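Local coordinates for protein glutathione S-transferase-3 (Necator americanus, PDB 3W8S) that probably catalyses the conjugation of glutathione to electrophilic substrates, releasing a halide from organic halides, as a sigma-class glutathione transferase of detoxification, at residues Leu87-Thr92 / Leu153-Leu158. Numbering follows the deposited sequence.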
# COMPACT_ATOMS: atom_id res chain seq x y z
N LEU A 87 11.19 0.51 6.69
CA LEU A 87 10.65 1.67 7.40
C LEU A 87 10.07 2.69 6.43
O LEU A 87 9.00 3.25 6.65
CB LEU A 87 11.80 2.34 8.25
CG LEU A 87 12.32 1.48 9.43
CD1 LEU A 87 13.48 2.23 10.18
CD2 LEU A 87 11.17 1.22 10.47
N VAL A 88 10.75 2.94 5.34
CA VAL A 88 10.24 3.87 4.34
C VAL A 88 8.90 3.37 3.85
O VAL A 88 7.94 4.12 3.80
CB VAL A 88 11.27 4.02 3.17
CG1 VAL A 88 10.62 4.73 1.96
CG2 VAL A 88 12.50 4.85 3.65
N ASP A 89 8.82 2.09 3.50
CA ASP A 89 7.54 1.46 3.06
C ASP A 89 6.44 1.59 4.13
O ASP A 89 5.31 1.87 3.79
CB ASP A 89 7.75 -0.02 2.81
CG ASP A 89 8.57 -0.29 1.54
OD1 ASP A 89 8.81 0.65 0.76
OD2 ASP A 89 8.93 -1.46 1.28
N SER A 90 6.79 1.41 5.40
CA SER A 90 5.74 1.44 6.47
C SER A 90 5.18 2.87 6.54
O SER A 90 3.98 3.10 6.71
CB SER A 90 6.33 1.01 7.87
OG SER A 90 7.14 2.04 8.49
N ILE A 91 6.06 3.87 6.37
CA ILE A 91 5.62 5.25 6.44
C ILE A 91 4.71 5.61 5.25
O ILE A 91 3.64 6.30 5.45
CB ILE A 91 6.82 6.29 6.50
CG1 ILE A 91 7.49 6.28 7.90
CG2 ILE A 91 6.29 7.68 6.14
CD1 ILE A 91 8.86 6.98 7.91
N THR A 92 5.07 5.17 4.04
CA THR A 92 4.18 5.44 2.89
C THR A 92 2.86 4.66 2.99
O THR A 92 1.84 5.16 2.61
CB THR A 92 4.90 5.26 1.54
OG1 THR A 92 5.28 3.90 1.41
CG2 THR A 92 6.22 6.10 1.58
N LEU A 153 17.46 11.91 2.22
CA LEU A 153 16.15 12.00 1.65
C LEU A 153 15.68 10.65 1.10
O LEU A 153 16.42 9.98 0.40
CB LEU A 153 16.28 12.99 0.48
CG LEU A 153 14.93 13.43 -0.13
CD1 LEU A 153 14.25 14.39 0.82
CD2 LEU A 153 15.24 14.15 -1.44
N THR A 154 14.44 10.27 1.40
CA THR A 154 13.83 9.12 0.74
C THR A 154 12.44 9.55 0.22
O THR A 154 11.98 10.63 0.53
CB THR A 154 13.64 7.94 1.72
OG1 THR A 154 12.67 8.29 2.75
CG2 THR A 154 15.04 7.54 2.32
N PHE A 155 11.79 8.70 -0.57
CA PHE A 155 10.49 9.09 -1.06
C PHE A 155 9.43 9.19 0.06
O PHE A 155 8.41 9.83 -0.13
CB PHE A 155 10.03 8.26 -2.29
CG PHE A 155 9.66 6.84 -2.00
CD1 PHE A 155 10.63 5.84 -1.78
CD2 PHE A 155 8.33 6.46 -1.98
CE1 PHE A 155 10.29 4.51 -1.56
CE2 PHE A 155 7.99 5.10 -1.71
CZ PHE A 155 8.97 4.13 -1.48
N ALA A 156 9.69 8.58 1.24
CA ALA A 156 8.76 8.89 2.33
C ALA A 156 8.79 10.40 2.66
O ALA A 156 7.73 10.98 2.89
CB ALA A 156 9.07 8.06 3.60
N ASP A 157 9.98 11.02 2.68
CA ASP A 157 10.12 12.47 2.94
C ASP A 157 9.32 13.23 1.87
O ASP A 157 8.58 14.22 2.12
CB ASP A 157 11.62 12.88 2.85
CG ASP A 157 12.40 12.33 3.97
OD1 ASP A 157 12.01 12.64 5.12
OD2 ASP A 157 13.43 11.59 3.77
N LEU A 158 9.42 12.72 0.65
CA LEU A 158 8.77 13.48 -0.46
C LEU A 158 7.23 13.48 -0.28
O LEU A 158 6.61 14.51 -0.49
CB LEU A 158 9.15 12.89 -1.85
CG LEU A 158 10.65 12.92 -2.21
CD1 LEU A 158 10.81 12.16 -3.55
CD2 LEU A 158 11.06 14.41 -2.43
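Val-88 meets Thr-154, Phe-155 and Ala-156 where the capping box opening helix 155-170 packs on helix 82-101, inside the all-helical domain of the glutathione transferase fold. Its two methyls divide the work. CG1, turned anti to the backbone N (chi1 167°), lies 3.5 Å from Phe-155 CE1, while CG2 rests 3.6 Å from Thr-154 OG1; a branched residue suits a place facing two neighbours. The small CB of Ala-156 is directed toward helix 82-101 and, 3.8 Å from Ile-91 CG2, lets the backbones come close, with the CA atoms of Val-88 and Ala-156 5.6 Å apart. Phe-155 CG sits between the backbone N and the carbonyl carbon (chi1 71°), and the ring spans one turn of helix 82-101, from Val-88 to Thr-92. The latter crosses it at about a right angle, Thr-92 CG2 lying 3.9 Å from Phe-155 CE2. Ala-68 and Ala-72 of helix 64-75 and Ile-21 of helix 16-25 also touch this ring, which joins the helical domain to the thioredoxin-like one. The buried carboxylate of Asp-89, inclined 60° to the ring, forms two salt bridges, OD1 with Arg-69 NE of its own chain and OD2 with Arg-69 NH1 of the second subunit. The box uses a hydroxyl and a carboxylate three residues on: Thr-154 OG1 weakly accepts from Ala-156 N, and Thr-154 N donates to the anti lone pair of Asp-157 OD2 at 2.9 Å.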